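Side-chain contacts in D-alanyl-lipoteichoic acid synthetase (Streptococcus pneumoniae, PDB 3BMA), which probably takes part in adding D-alanine to lipoteichoic acid during biogenesis of the bacterial cell wall: residues C[7-11]-C[12-16]; C[248-251]-C[252-256]; C[301-304]-C[305-309]. The protein carries 1 engineered substitution. All blocks are in the same frame, centred on the assembly; numbering follows the deposited sequence. Where two conformers were deposited one is given.

Contact 1: C[7-11]-C[12-16]; sequences MHHNL and GAEKR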
loop_
_atom_site.group_PDB
_atom_site.type_symbol
_atom_site.label_atom_id
_atom_site.label_comp_id
_atom_site.label_asym_id
_atom_site.label_seq_id
_atom_site.Cartn_x
_atom_site.Cartn_y
_atom_site.Cartn_z
ATOM N N MET C 7 -15.292 -16.824 17.519
ATOM C CA MET C 7 -14.725 -18.191 17.719
ATOM C C MET C 7 -15.319 -18.918 18.927
ATOM O O MET C 7 -14.841 -18.768 20.056
ATOM C CB MET C 7 -13.195 -18.137 17.823
ATOM C CG MET C 7 -12.457 -18.710 16.618
ATOM S SD MET C 7 -12.336 -20.513 16.669
ATOM C CE MET C 7 -11.375 -20.836 15.194
ATOM N N HIS C 8 -16.374 -19.690 18.676
ATOM C CA HIS C 8 -16.881 -20.644 19.658
ATOM C C HIS C 8 -16.936 -22.038 19.041
ATOM O O HIS C 8 -17.091 -22.187 17.825
ATOM C CB HIS C 8 -18.241 -20.225 20.224
ATOM C CG HIS C 8 -18.455 -20.654 21.645
ATOM N ND1 HIS C 8 -19.000 -21.875 21.982
ATOM C CD2 HIS C 8 -18.182 -20.030 22.815
ATOM C CE1 HIS C 8 -19.060 -21.980 23.298
ATOM N NE2 HIS C 8 -18.570 -20.874 23.827
ATOM N N HIS C 9 -16.815 -23.051 19.891
ATOM C CA HIS C 9 -16.513 -24.408 19.452
ATOM C C HIS C 9 -17.712 -25.349 19.495
ATOM O O HIS C 9 -18.478 -25.358 20.459
ATOM C CB HIS C 9 -15.371 -24.974 20.302
ATOM C CG HIS C 9 -14.130 -24.138 20.276
ATOM N ND1 HIS C 9 -13.125 -24.325 19.353
ATOM C CD2 HIS C 9 -13.738 -23.099 21.052
ATOM C CE1 HIS C 9 -12.165 -23.441 19.564
ATOM N NE2 HIS C 9 -12.512 -22.686 20.589
ATOM N N ASN C 10 -17.863 -26.135 18.433
ATOM C CA ASN C 10 -18.838 -27.216 18.396
ATOM C C ASN C 10 -18.110 -28.554 18.469
ATOM O O ASN C 10 -17.319 -28.880 17.586
ATOM C CB ASN C 10 -19.693 -27.127 17.129
ATOM C CG ASN C 10 -20.737 -28.228 17.042
ATOM O OD1 ASN C 10 -20.777 -28.982 16.069
ATOM N ND2 ASN C 10 -21.587 -28.326 18.059
ATOM N N LEU C 11 -18.378 -29.314 19.530
ATOM C CA LEU C 11 -17.711 -30.597 19.785
ATOM C C LEU C 11 -18.007 -31.651 18.711
ATOM O O LEU C 11 -17.125 -32.437 18.348
ATOM C CB LEU C 11 -18.077 -31.116 21.186
ATOM C CG LEU C 11 -17.640 -32.500 21.692
ATOM C CD1 LEU C 11 -16.136 -32.688 21.628
ATOM C CD2 LEU C 11 -18.140 -32.735 23.111
ATOM N N GLY C 12 -19.242 -31.644 18.207
ATOM C CA GLY C 12 -19.682 -32.570 17.166
ATOM C C GLY C 12 -18.927 -32.435 15.857
ATOM O O GLY C 12 -18.503 -33.439 15.280
ATOM N N ALA C 13 -18.747 -31.193 15.403
ATOM C CA ALA C 13 -18.058 -30.894 14.141
ATOM C C ALA C 13 -16.571 -31.217 14.193
ATOM O O ALA C 13 -15.977 -31.610 13.187
ATOM C CB ALA C 13 -18.269 -29.441 13.749
ATOM N N GLU C 14 -15.984 -31.052 15.375
ATOM C CA GLU C 14 -14.562 -31.301 15.591
ATOM C C GLU C 14 -14.205 -32.778 15.614
ATOM O O GLU C 14 -13.134 -33.160 15.147
ATOM C CB GLU C 14 -14.104 -30.630 16.877
ATOM C CG GLU C 14 -14.125 -29.128 16.782
ATOM C CD GLU C 14 -14.099 -28.464 18.130
ATOM O OE1 GLU C 14 -13.590 -29.074 19.093
ATOM O OE2 GLU C 14 -14.587 -27.325 18.220
ATOM N N LYS C 15 -15.103 -33.597 16.157
ATOM C CA LYS C 15 -14.918 -35.043 16.190
ATOM C C LYS C 15 -14.953 -35.640 14.788
ATOM O O LYS C 15 -14.189 -36.559 14.485
ATOM C CB LYS C 15 -15.969 -35.708 17.084
ATOM C CG LYS C 15 -15.720 -35.509 18.570
ATOM C CD LYS C 15 -16.660 -36.350 19.416
ATOM C CE LYS C 15 -16.170 -36.423 20.857
ATOM N NZ LYS C 15 -17.135 -37.127 21.742
ATOM N N ARG C 16 -15.827 -35.099 13.941
ATOM C CA ARG C 16 -15.950 -35.548 12.551
ATOM C C ARG C 16 -14.744 -35.142 11.702
ATOM O O ARG C 16 -14.310 -35.902 10.835
ATOM C CB ARG C 16 -17.251 -35.035 11.932
ATOM C CG ARG C 16 -18.486 -35.578 12.620
ATOM C CD ARG C 16 -19.768 -35.082 11.997
ATOM N NE ARG C 16 -20.778 -34.879 13.033
ATOM C CZ ARG C 16 -21.210 -33.689 13.441
ATOM N NH1 ARG C 16 -20.751 -32.579 12.880
ATOM N NH2 ARG C 16 -22.126 -33.609 14.397
HETATM O O HOH W 1 -22.692 -31.237 15.981
#
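Leu11, Glu14 and Asn10 carry most of this local contact, in which the loop that opens the modelled chain turns into helix 11-18. Leu11 lays its CD1 branch against the stem of Lys15, one helical turn on, with CD1 3.8 Å from Lys15 CE. The backbones of the same two residues are joined as well, Lys15 N donating to Leu11 O at 3.2 Å.

Asn10 is the N-cap. With CG anti to its own backbone N (chi1 -180°), the side chain brings Asn10 OD1 to Ala13 N, which donates to it at 3.1 Å. The donor stands about 50° out of the carbonyl plane, so this cap does not use a lone-pair direction. A water 3.0 Å from Asn10 OD1 donates to the same oxygen and accepts from Arg16 NH2 at 2.9 Å, tying the cap to the guanidinium of Arg16, six residues on.

Glu14 reaches back along the chain. Its OE2 meets the edge of the His9 ring, near the ring plane, and sits 3.2 Å from His9 CB; ring and carboxylate planes are 89° apart. The same OE2 comes within 3.2 Å of Asn10 O, an acceptor facing an acceptor, while the Glu14 N-H bonds weakly to that carbonyl. Beyond the segments, Glu14 OE1 comes close to Asp38 OD1, and Arg34 touches the Glu14 side chain.

The chemistry is therefore divided: Asn10 satisfies an N-H that the first turn leaves without a helical carbonyl, whereas Glu14, buried beside Asn10 O and the like-charged Asp38, may have a raised pKa, a shift that nearby Arg34 could partly counter.

Contact 2: C[248-251]-C[252-256]; sequences FYNE and QIKKD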
loop_
_atom_site.group_PDB
_atom_site.type_symbol
_atom_site.label_atom_id
_atom_site.label_comp_id
_atom_site.label_asym_id
_atom_site.label_seq_id
_atom_site.Cartn_x
_atom_site.Cartn_y
_atom_site.Cartn_z
ATOM N N PHE C 248 -6.470 -55.286 0.146
ATOM C CA PHE C 248 -5.187 -54.761 -0.331
ATOM C C PHE C 248 -4.431 -55.743 -1.229
ATOM O O PHE C 248 -3.835 -55.337 -2.231
ATOM C CB PHE C 248 -4.293 -54.334 0.842
ATOM C CG PHE C 248 -2.967 -53.757 0.416
ATOM C CD1 PHE C 248 -2.860 -52.412 0.078
ATOM C CD2 PHE C 248 -1.826 -54.557 0.342
ATOM C CE1 PHE C 248 -1.642 -51.873 -0.323
ATOM C CE2 PHE C 248 -0.602 -54.025 -0.057
ATOM C CZ PHE C 248 -0.511 -52.683 -0.391
ATOM N N TYR C 249 -4.438 -57.020 -0.846
ATOM C CA TYR C 249 -3.723 -58.068 -1.576
ATOM C C TYR C 249 -4.231 -58.227 -3.008
ATOM O O TYR C 249 -3.433 -58.380 -3.928
ATOM C CB TYR C 249 -3.796 -59.404 -0.824
ATOM C CG TYR C 249 -3.107 -60.555 -1.527
ATOM C CD1 TYR C 249 -3.849 -61.544 -2.177
ATOM C CD2 TYR C 249 -1.714 -60.659 -1.541
ATOM C CE1 TYR C 249 -3.223 -62.604 -2.828
ATOM C CE2 TYR C 249 -1.078 -61.718 -2.191
ATOM C CZ TYR C 249 -1.839 -62.685 -2.830
ATOM O OH TYR C 249 -1.223 -63.735 -3.469
ATOM N N ASN C 250 -5.552 -58.174 -3.179
ATOM C CA ASN C 250 -6.186 -58.290 -4.494
ATOM C C ASN C 250 -5.862 -57.141 -5.447
ATOM O O ASN C 250 -5.713 -57.352 -6.652
ATOM C CB ASN C 250 -7.706 -58.410 -4.350
ATOM C CG ASN C 250 -8.139 -59.728 -3.730
ATOM O OD1 ASN C 250 -7.527 -60.775 -3.962
ATOM N ND2 ASN C 250 -9.209 -59.683 -2.945
ATOM N N GLU C 251 -5.741 -55.936 -4.896
ATOM C CA GLU C 251 -5.649 -54.720 -5.703
ATOM C C GLU C 251 -4.232 -54.284 -6.084
ATOM O O GLU C 251 -4.006 -53.836 -7.210
ATOM C CB GLU C 251 -6.412 -53.576 -5.030
ATOM C CG GLU C 251 -7.933 -53.714 -5.136
ATOM C CD GLU C 251 -8.693 -52.884 -4.109
ATOM O OE1 GLU C 251 -8.100 -51.962 -3.505
ATOM O OE2 GLU C 251 -9.896 -53.156 -3.909
ATOM N N GLN C 252 -3.285 -54.415 -5.156
ATOM C CA GLN C 252 -1.921 -53.916 -5.373
ATOM C C GLN C 252 -0.854 -54.978 -5.651
ATOM O O GLN C 252 0.208 -54.658 -6.191
ATOM C CB GLN C 252 -1.473 -53.018 -4.213
ATOM C CG GLN C 252 -1.584 -51.520 -4.487
ATOM C CD GLN C 252 -2.990 -50.980 -4.301
ATOM O OE1 GLN C 252 -3.624 -51.198 -3.267
ATOM N NE2 GLN C 252 -3.480 -50.257 -5.302
ATOM N N ILE C 253 -1.123 -56.229 -5.279
ATOM C CA ILE C 253 -0.083 -57.268 -5.285
ATOM C C ILE C 253 -0.439 -58.543 -6.074
ATOM O O ILE C 253 0.440 -59.142 -6.704
ATOM C CB ILE C 253 0.416 -57.559 -3.823
ATOM C CG1 ILE C 253 1.435 -56.490 -3.406
ATOM C CG2 ILE C 253 1.034 -58.954 -3.673
ATOM C CD1 ILE C 253 1.626 -56.339 -1.923
ATOM N N LYS C 254 -1.720 -58.918 -6.071
ATOM C CA LYS C 254 -2.200 -60.188 -6.652
ATOM C C LYS C 254 -1.734 -60.477 -8.082
ATOM O O LYS C 254 -1.049 -61.475 -8.318
ATOM C CB LYS C 254 -3.729 -60.280 -6.575
ATOM C CG LYS C 254 -4.310 -61.641 -6.953
ATOM C CD LYS C 254 -5.837 -61.607 -7.016
ATOM C CE LYS C 254 -6.343 -60.778 -8.199
ATOM N NZ LYS C 254 -7.827 -60.818 -8.326
ATOM N N LYS C 255 -2.099 -59.607 -9.024
ATOM C CA LYS C 255 -1.770 -59.831 -10.436
ATOM C C LYS C 255 -0.337 -59.432 -10.819
ATOM O O LYS C 255 0.171 -59.860 -11.859
ATOM C CB LYS C 255 -2.804 -59.180 -11.373
ATOM C CG LYS C 255 -2.840 -57.648 -11.368
ATOM C CD LYS C 255 -3.945 -57.090 -10.473
ATOM C CE LYS C 255 -5.318 -57.191 -11.136
ATOM N NZ LYS C 255 -6.380 -56.596 -10.282
ATOM N N ASP C 256 0.309 -58.627 -9.976
ATOM C CA ASP C 256 1.689 -58.192 -10.211
ATOM C C ASP C 256 2.727 -59.097 -9.539
ATOM O O ASP C 256 3.931 -58.868 -9.668
ATOM C CB ASP C 256 1.882 -56.740 -9.752
ATOM C CG ASP C 256 1.237 -55.731 -10.691
ATOM O OD1 ASP C 256 1.809 -54.632 -10.858
ATOM O OD2 ASP C 256 0.163 -56.027 -11.259
#
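Phe248 and Gln252, one turn apart near the end of helix 246-253, cross at about a right angle, the glutamine passing over one face of the ring. Gln252 CB lies 4.2 Å from the ring centroid and 22° off its normal, a CH-pi contact displaced toward the rim. Bent at chi2, the rest of the glutamine turns its amide back to the ring, bringing OE1 to 3.6 Å from Phe248 CE1, with ring and amide planes 49° apart. A chi1 of -179° swings the phenyl group of Phe248 away from its own N, which carries the ring forward along the helix to meet both Gln252 and the residue after it.

Ile253 divides its two branches between two rings. CD1 makes an apolar contact with Phe248 CE2 at 3.7 Å. CG2 goes to the other aromatic, 3.8 Å from Tyr249 CE2, and these two side chains again cross at about a right angle. Further round, the Lys254 stem passes Asn250, its CD 3.6 Å from Asn250 OD1. Outside the helix, Phe248 also rests on Asp348 and Thr349, and Tyr249 touches Leu257.

The backbone bonds record how the helix gives out. Gln252 N donates to Phe248 O at 3.1 Å in the regular four-residue pattern. The next carbonyl, Tyr249 O, receives Ile253 N only weakly at 3.4 Å, and its shorter bond, 2.8 Å, comes from Lys254 N, five residues ahead. Such a shift from the alpha pattern to a wider pi-type turn is a familiar way for a helix to end. Here the helix weakens and gives way to loop at the surface of the protein.

Contact 3: C[301-304]-C[305-309]; sequences KKWM and DYAGL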
loop_
_atom_site.group_PDB
_atom_site.type_symbol
_atom_site.label_atom_id
_atom_site.label_comp_id
_atom_site.label_asym_id
_atom_site.label_seq_id
_atom_site.Cartn_x
_atom_site.Cartn_y
_atom_site.Cartn_z
ATOM N N LYS C 301 7.681 -58.475 6.924
ATOM C CA LYS C 301 8.899 -59.286 6.752
ATOM C C LYS C 301 8.746 -60.356 5.674
ATOM O O LYS C 301 9.686 -60.610 4.912
ATOM C CB LYS C 301 9.332 -59.915 8.083
ATOM C CG LYS C 301 10.667 -60.671 8.046
ATOM C CD LYS C 301 11.139 -61.080 9.438
ATOM C CE LYS C 301 12.242 -60.163 9.969
ATOM N NZ LYS C 301 11.809 -58.751 10.198
ATOM N N LYS C 302 7.557 -60.960 5.610
ATOM C CA LYS C 302 7.260 -61.962 4.587
ATOM C C LYS C 302 7.210 -61.335 3.198
ATOM O O LYS C 302 7.532 -61.994 2.203
ATOM C CB LYS C 302 5.962 -62.712 4.898
ATOM C CG LYS C 302 6.130 -63.810 5.940
ATOM C CD LYS C 302 4.927 -64.740 5.987
ATOM C CE LYS C 302 5.109 -65.811 7.052
ATOM N NZ LYS C 302 3.946 -66.736 7.121
ATOM N N TRP C 303 6.826 -60.060 3.142
ATOM C CA TRP C 303 6.847 -59.289 1.908
ATOM C C TRP C 303 8.272 -58.925 1.518
ATOM O O TRP C 303 8.648 -59.050 0.352
ATOM C CB TRP C 303 6.000 -58.023 2.045
ATOM C CG TRP C 303 6.321 -56.954 1.033
ATOM C CD1 TRP C 303 6.943 -55.762 1.272
ATOM C CD2 TRP C 303 6.053 -56.991 -0.378
ATOM N NE1 TRP C 303 7.071 -55.048 0.104
ATOM C CE2 TRP C 303 6.536 -55.779 -0.926
ATOM C CE3 TRP C 303 5.453 -57.929 -1.234
ATOM C CZ2 TRP C 303 6.437 -55.478 -2.291
ATOM C CZ3 TRP C 303 5.354 -57.629 -2.589
ATOM C CH2 TRP C 303 5.845 -56.413 -3.103
ATOM N N MET C 304 9.057 -58.479 2.498
ATOM C CA MET C 304 10.409 -57.990 2.237
ATOM C C MET C 304 11.399 -59.115 1.895
ATOM O O MET C 304 12.389 -58.880 1.199
ATOM C CB MET C 304 10.892 -57.052 3.362
ATOM C CG MET C 304 11.781 -57.639 4.448
ATOM S SD MET C 304 12.432 -56.323 5.517
ATOM C CE MET C 304 11.051 -56.073 6.602
ATOM N N ASP C 305 11.113 -60.326 2.376
ATOM C CA ASP C 305 11.849 -61.528 1.979
ATOM C C ASP C 305 11.533 -61.892 0.532
ATOM O O ASP C 305 12.422 -62.301 -0.217
ATOM C CB ASP C 305 11.511 -62.710 2.897
ATOM C CG ASP C 305 12.162 -62.599 4.271
ATOM O OD1 ASP C 305 13.141 -61.836 4.428
ATOM O OD2 ASP C 305 11.690 -63.291 5.199
ATOM N N TYR C 306 10.264 -61.736 0.154
ATOM C CA TYR C 306 9.808 -61.992 -1.213
ATOM C C TYR C 306 10.344 -60.952 -2.196
ATOM O O TYR C 306 10.841 -61.307 -3.266
ATOM C CB TYR C 306 8.275 -62.049 -1.282
ATOM C CG TYR C 306 7.740 -62.506 -2.624
ATOM C CD1 TYR C 306 7.685 -63.863 -2.948
ATOM C CD2 TYR C 306 7.287 -61.584 -3.573
ATOM C CE1 TYR C 306 7.197 -64.293 -4.180
ATOM C CE2 TYR C 306 6.799 -62.004 -4.811
ATOM C CZ TYR C 306 6.757 -63.359 -5.106
ATOM O OH TYR C 306 6.276 -63.786 -6.321
ATOM N N ALA C 307 10.242 -59.676 -1.823
ATOM C CA ALA C 307 10.653 -58.568 -2.685
ATOM C C ALA C 307 12.157 -58.302 -2.668
ATOM O O ALA C 307 12.667 -57.590 -3.529
ATOM C CB ALA C 307 9.884 -57.303 -2.332
ATOM N N GLY C 308 12.862 -58.860 -1.686
ATOM C CA GLY C 308 14.318 -58.716 -1.607
ATOM C C GLY C 308 14.788 -57.439 -0.938
ATOM O O GLY C 308 15.930 -57.012 -1.129
ATOM N N LEU C 309 13.904 -56.832 -0.152
ATOM C CA LEU C 309 14.216 -55.626 0.611
ATOM C C LEU C 309 15.107 -56.006 1.795
ATOM O O LEU C 309 14.694 -56.764 2.673
ATOM C CB LEU C 309 12.912 -54.963 1.080
ATOM C CG LEU C 309 12.752 -53.485 1.481
ATOM C CD1 LEU C 309 13.178 -53.197 2.916
ATOM C CD2 LEU C 309 13.453 -52.560 0.510
#
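The indole of Trp303 carries Ala307 CB over one face. The methyl lies 4.0 Å from the centroid of the six-membered ring and 17° off its normal, which makes this a CH-pi contact, offset toward the rim; CB is 3.9 Å from Trp303 CZ2. Trp303 CG sits beside the carbonyl carbon (chi1 160°), and the indole thus runs forward along the helix; Met244 and Thr349 touch the same side chain from loops. Asp305 N donates to Lys301 O at 2.9 Å, and the second flat group, the Asp305 carboxylate, merely lies beside that carbonyl, acceptor next to acceptor, with no bond between them. The Tyr306 ring leads off elsewhere, and its OH bonds to Leu257 O.

Leu309, just past the helix end, folds back against Met304 in the last turn. Their CB atoms are 3.7 Å apart, and Leu309 CD1 also lies near Met304 SD, the two side chains crossing at a slant. Neighbouring helix 311-326 touches both of them, through Glu311 and Tyr314 respectively.

The backbone shows why they come together. Ala307 N gives Trp303 O a regular helical bond of 2.8 Å. One residue later, Met304 O receives two weak bonds, from Gly308 N at 2.9 Å and from Leu309 N at 2.9 Å. Gly308 makes the turn with a positive phi of 84°, jamming against the preceding carbonyl being avoided by its lack of a CB.

In chemical terms, two weak, bent bonds share Met304 O while the well-formed ones lie earlier in the helix, and apolar packing, Trp303 on Ala307 and Met304 on Leu309, all four buried, mainly defines this end.

Overall arrangement
All three contacts are local and lie at helix ends, contact 1 at an N-terminus, contact 2 at a C-terminal end, and contact 3 along a short helix and its C-terminal end. Contacts 1 and 2 are surface features, whereas contact 3 is partly buried. Their chemistry follows: a polar side-chain cap and a water serve 7-16, while aromatic faces and aliphatic branches dominate 248-256 and 301-309. Contacts 2 and 3 are neighbours, with centres about 15 Å apart; Ile253 CD1 packs against Trp303 CZ3 at 4.0 Å, joining helices 246-253 and 301-307. Contact 1 stands apart, its centre about 44 Å from that of contact 3, on the opposite side of the chain's centre.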